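Local structure of tryptophan halogenase superfamily (Brevundimonas sp. BAL3, 6FRL) at residues 102-107 / 162-167; 250-255 / 301-306. The protein halogenates organic substrates with the help of a flavin cofactor, preferring bromination over chlorination. All coordinates share one frame; numbering follows the deposited sequence.

Contact 1 (102-107 / 162-167); sequences HPFGLY and DWALHL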
# COMPACT_ATOMS: atom_id res chain seq x y z
N HIS B 102 -19.79 -12.33 -4.45
CA HIS B 102 -18.56 -11.60 -4.03
C HIS B 102 -18.11 -12.15 -2.71
O HIS B 102 -18.72 -11.85 -1.69
CB HIS B 102 -18.80 -10.08 -3.92
CG HIS B 102 -17.62 -9.31 -3.41
ND1 HIS B 102 -17.73 -8.02 -2.93
CD2 HIS B 102 -16.32 -9.66 -3.27
CE1 HIS B 102 -16.55 -7.62 -2.49
NE2 HIS B 102 -15.68 -8.59 -2.70
N PRO B 103 -17.05 -12.96 -2.71
CA PRO B 103 -16.57 -13.57 -1.49
C PRO B 103 -15.49 -12.76 -0.79
O PRO B 103 -14.99 -11.80 -1.36
CB PRO B 103 -15.97 -14.87 -2.02
CG PRO B 103 -15.30 -14.42 -3.30
CD PRO B 103 -16.27 -13.44 -3.87
N PHE B 104 -15.06 -13.21 0.37
CA PHE B 104 -13.81 -12.75 1.00
C PHE B 104 -12.71 -13.75 0.68
O PHE B 104 -12.49 -14.70 1.45
CB PHE B 104 -13.99 -12.59 2.51
CG PHE B 104 -15.24 -11.86 2.88
CD1 PHE B 104 -15.41 -10.54 2.51
CD2 PHE B 104 -16.27 -12.49 3.59
CE1 PHE B 104 -16.57 -9.84 2.85
CE2 PHE B 104 -17.43 -11.79 3.94
CZ PHE B 104 -17.57 -10.48 3.56
N GLY B 105 -12.06 -13.57 -0.47
CA GLY B 105 -10.95 -14.42 -0.88
C GLY B 105 -10.43 -14.08 -2.27
O GLY B 105 -11.05 -13.30 -3.02
N LEU B 106 -9.28 -14.67 -2.61
CA LEU B 106 -8.75 -14.62 -3.97
C LEU B 106 -9.30 -15.77 -4.85
O LEU B 106 -9.94 -16.70 -4.32
CB LEU B 106 -7.22 -14.67 -3.97
CG LEU B 106 -6.44 -13.81 -2.98
CD1 LEU B 106 -4.93 -14.06 -3.19
CD2 LEU B 106 -6.87 -12.37 -3.13
N TYR B 107 -9.06 -15.66 -6.16
CA TYR B 107 -9.42 -16.66 -7.17
C TYR B 107 -8.21 -17.45 -7.66
O TYR B 107 -7.24 -16.88 -8.12
CB TYR B 107 -10.07 -15.99 -8.38
CG TYR B 107 -11.40 -15.37 -8.08
CD1 TYR B 107 -12.57 -16.13 -8.11
CD2 TYR B 107 -11.50 -14.03 -7.74
CE1 TYR B 107 -13.81 -15.55 -7.83
CE2 TYR B 107 -12.74 -13.46 -7.46
CZ TYR B 107 -13.87 -14.21 -7.49
OH TYR B 107 -15.07 -13.63 -7.22
N ASP B 162 -11.71 -15.79 3.99
CA ASP B 162 -12.11 -15.23 5.29
C ASP B 162 -13.64 -15.19 5.42
O ASP B 162 -14.39 -15.59 4.48
CB ASP B 162 -11.41 -13.88 5.51
CG ASP B 162 -11.15 -13.56 7.00
OD1 ASP B 162 -11.55 -14.33 7.92
OD2 ASP B 162 -10.55 -12.49 7.24
N TRP B 163 -14.12 -14.77 6.58
CA TRP B 163 -15.56 -14.77 6.87
C TRP B 163 -15.90 -13.69 7.87
O TRP B 163 -15.04 -13.21 8.61
CB TRP B 163 -15.98 -16.13 7.41
CG TRP B 163 -15.40 -16.51 8.78
CD1 TRP B 163 -14.12 -16.92 9.07
CD2 TRP B 163 -16.11 -16.51 10.04
NE1 TRP B 163 -13.99 -17.16 10.42
CE2 TRP B 163 -15.21 -16.93 11.03
CE3 TRP B 163 -17.42 -16.20 10.42
CZ2 TRP B 163 -15.57 -17.05 12.35
CZ3 TRP B 163 -17.78 -16.32 11.75
CH2 TRP B 163 -16.87 -16.74 12.69
N ALA B 164 -17.17 -13.32 7.90
CA ALA B 164 -17.65 -12.24 8.77
C ALA B 164 -18.99 -12.62 9.38
O ALA B 164 -19.35 -13.79 9.34
CB ALA B 164 -17.74 -10.91 7.98
N LEU B 165 -19.69 -11.63 9.96
CA LEU B 165 -20.97 -11.88 10.62
C LEU B 165 -22.17 -11.16 10.00
O LEU B 165 -22.06 -10.03 9.45
CB LEU B 165 -20.90 -11.43 12.09
CG LEU B 165 -19.70 -11.84 12.93
CD1 LEU B 165 -19.89 -11.34 14.36
CD2 LEU B 165 -19.52 -13.35 12.85
N HIS B 166 -23.31 -11.85 10.08
CA HIS B 166 -24.61 -11.20 10.05
C HIS B 166 -24.98 -11.11 11.52
O HIS B 166 -24.96 -12.14 12.20
CB HIS B 166 -25.65 -12.06 9.30
CG HIS B 166 -25.27 -12.42 7.90
ND1 HIS B 166 -25.04 -13.71 7.51
CD2 HIS B 166 -25.10 -11.64 6.79
CE1 HIS B 166 -24.73 -13.72 6.22
NE2 HIS B 166 -24.75 -12.48 5.76
N LEU B 167 -25.34 -9.94 12.02
CA LEU B 167 -25.65 -9.83 13.44
C LEU B 167 -26.67 -8.75 13.80
O LEU B 167 -26.97 -7.83 13.01
CB LEU B 167 -24.36 -9.65 14.27
CG LEU B 167 -23.32 -8.57 13.87
CD1 LEU B 167 -23.92 -7.26 13.36
CD2 LEU B 167 -22.40 -8.27 15.04
O HOH W 1 -15.47 -16.13 1.45
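Phe104 makes every contact of segment 102-107 with Asp162, Trp163 and Ala164, using both its backbone and its ring. His102 leads toward it along the strand with its imidazole engaged elsewhere, ND1 bonded to Glu351 and NE2 to Ser449. At Phe104 the first link runs through solvent: Phe104 N donates to water 1 over 3.1 Å. That water lies 3.3 Å from Asp162 O and can donate to it, but it has more acceptors nearby than protons, so this half of the bridge may be shared. The ring follows. With CG anti to the carbonyl carbon (chi1 -46°), it extends alongside the backbone of Asp162 and Trp163. Asp162 O sits in the ring plane at its edge, 3.7 Å from Phe104 CD2, where the partly positive C-H rim probably suits the oxygen. Phe104 CE2 meets Ala164 CB obliquely to the ring at 4.1 Å, an apolar touch. The direct polar link comes from the carbonyl: Asp162 N donates to Phe104 O at 2.9 Å, nearly straight at 172°. The Asp162 carboxylate turns from the contact, OD1 forming a salt bridge with Arg63 and taking a weak bond from Trp163 N. After Gly105 the chain diverges, and Leu106 and Tyr107 pack on helix 447-456. The contact thus joins the chain leading out of strand 99-103, outermost in its sheet within this chain, to the chain entering strand 164-168, the middle strand of a small antiparallel sheet, while Lys85 of strand 83-85 and Pro60 also touch the Phe104 side chain.

Contact 2 (250-255 / 301-306); sequences AAYAVQ and DQALAE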
# COMPACT_ATOMS: atom_id res chain seq x y z
N ALA B 250 -33.71 6.75 -0.98
CA ALA B 250 -34.62 6.35 0.08
C ALA B 250 -34.49 4.86 0.36
O ALA B 250 -33.92 4.12 -0.47
CB ALA B 250 -36.05 6.65 -0.31
N ALA B 251 -35.02 4.43 1.50
CA ALA B 251 -35.03 3.02 1.82
C ALA B 251 -36.13 2.62 2.82
O ALA B 251 -36.48 3.41 3.70
CB ALA B 251 -33.67 2.60 2.37
N TYR B 252 -36.62 1.39 2.68
CA TYR B 252 -37.51 0.77 3.64
C TYR B 252 -36.80 -0.43 4.28
O TYR B 252 -36.16 -1.22 3.60
CB TYR B 252 -38.78 0.30 2.95
CG TYR B 252 -39.86 1.35 2.79
CD1 TYR B 252 -40.57 1.82 3.88
CD2 TYR B 252 -40.22 1.83 1.53
CE1 TYR B 252 -41.58 2.74 3.73
CE2 TYR B 252 -41.23 2.75 1.36
CZ TYR B 252 -41.91 3.21 2.46
OH TYR B 252 -42.91 4.17 2.31
N ALA B 253 -36.92 -0.58 5.60
CA ALA B 253 -36.38 -1.76 6.29
C ALA B 253 -37.46 -2.38 7.16
O ALA B 253 -38.32 -1.66 7.69
CB ALA B 253 -35.18 -1.40 7.14
N VAL B 254 -37.40 -3.70 7.30
CA VAL B 254 -38.34 -4.42 8.11
C VAL B 254 -37.70 -5.74 8.56
O VAL B 254 -37.11 -6.47 7.72
CB VAL B 254 -39.67 -4.65 7.34
CG1 VAL B 254 -39.45 -5.46 6.07
CG2 VAL B 254 -40.72 -5.33 8.22
N GLN B 255 -37.79 -6.02 9.87
CA GLN B 255 -37.34 -7.30 10.42
C GLN B 255 -38.41 -8.36 10.15
O GLN B 255 -39.60 -8.08 10.22
CB GLN B 255 -37.06 -7.23 11.94
CG GLN B 255 -35.85 -6.42 12.37
CD GLN B 255 -34.52 -7.06 12.01
OE1 GLN B 255 -33.87 -6.65 11.04
NE2 GLN B 255 -34.08 -8.06 12.81
N ASP B 301 -46.02 3.22 -2.26
CA ASP B 301 -46.78 1.97 -2.43
C ASP B 301 -46.15 1.01 -3.45
O ASP B 301 -46.21 -0.21 -3.26
CB ASP B 301 -48.26 2.23 -2.80
CG ASP B 301 -49.02 2.99 -1.72
OD1 ASP B 301 -48.71 2.84 -0.51
OD2 ASP B 301 -49.94 3.73 -2.11
N GLN B 302 -45.57 1.56 -4.52
CA GLN B 302 -44.84 0.74 -5.52
C GLN B 302 -43.61 0.05 -4.89
O GLN B 302 -43.34 -1.15 -5.14
CB GLN B 302 -44.46 1.56 -6.77
CG GLN B 302 -45.63 1.91 -7.71
CD GLN B 302 -45.33 3.02 -8.74
OE1 GLN B 302 -44.27 3.65 -8.71
NE2 GLN B 302 -46.26 3.27 -9.63
N ALA B 303 -42.90 0.79 -4.04
CA ALA B 303 -41.77 0.28 -3.27
C ALA B 303 -42.16 -0.87 -2.35
O ALA B 303 -41.47 -1.88 -2.28
CB ALA B 303 -41.13 1.39 -2.46
N LEU B 304 -43.25 -0.71 -1.62
CA LEU B 304 -43.70 -1.75 -0.70
C LEU B 304 -44.22 -2.98 -1.46
O LEU B 304 -44.11 -4.11 -0.96
CB LEU B 304 -44.77 -1.19 0.25
CG LEU B 304 -44.34 -0.00 1.14
CD1 LEU B 304 -45.47 0.52 2.02
CD2 LEU B 304 -43.15 -0.36 2.01
N ALA B 305 -44.76 -2.75 -2.67
CA ALA B 305 -45.19 -3.83 -3.57
C ALA B 305 -44.04 -4.73 -4.06
O ALA B 305 -44.24 -5.91 -4.35
CB ALA B 305 -45.96 -3.26 -4.77
N GLU B 306 -42.85 -4.15 -4.18
CA GLU B 306 -41.65 -4.94 -4.50
C GLU B 306 -41.08 -5.68 -3.26
O GLU B 306 -40.70 -6.86 -3.35
CB GLU B 306 -40.58 -4.03 -5.13
CG GLU B 306 -41.05 -3.27 -6.37
CD GLU B 306 -39.93 -2.80 -7.26
OE1 GLU B 306 -39.01 -2.08 -6.78
OE2 GLU B 306 -39.97 -3.16 -8.45
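Tyr252 meets helix residues Ala303 and Leu304 with its ring alone, and the two segments share no hydrogen bond. The tight part is a CH-pi contact: Leu304 CD2 stands 3.5 Å from the centroid of the Tyr252 ring and only 4° off the ring normal. Its distances to the six ring atoms are nearly equal, the nearest being 3.7 Å to Tyr252 CD2, which confirms that the methyl sits over the middle of the face. The two side chains cross at about a right angle. In Leu304, chi1 (-59°) sets CG beside the backbone N, and chi2 (178°) then turns the CD2 branch onto the ring, although the CA-CB bond does not aim at the strand. Ala303 comes from another direction: its CB lies near the ring plane, 4.1 Å from Tyr252 CE2, and closes the edge. An alanine at Tyr252 would remove both surfaces and would probably leave a gap beneath the helix, with the Leu304 methyl lacking its aromatic seat. The loose side is the outer helix surface, where Asp301, Gln302 and Ala305 are exposed and make no touch with the strand; Leu304 itself is partly exposed. Phe293 of strand 286-293 lines Tyr252 and Ala303, and Pro319 and Arg321 of strand 314-323 also touch the tyrosine. Helix 300-307 therefore rests on the seven-stranded sheet within a beta-alpha-beta crossover: it links the parallel strands 286-293 and 314-323, between which strand 250-257 runs antiparallel to both.

Overall arrangement
From the N terminus the chain first passes through strand 13-17 and helix 20-33, whose glycine-rich turn resembles a Rossmann-type dinucleotide site. Contact 1 then closes a loop of 54 residues that includes helices 116-125 and 137-143 and no strand. Contact 2 opens only after it and closes 45 residues that include strands 268-273, 276-282 and 286-293, so the two are in series and neither nest nor cross. Both reach the seven-stranded sheet: contact 1 at outermost strand 99-103, contact 2 at strand 250-257, next to the other edge. Their centres are 27 Å apart and their nearest atoms about 7 Å, without touching. His166, bonded to Thr268, links the small sheet to the large one.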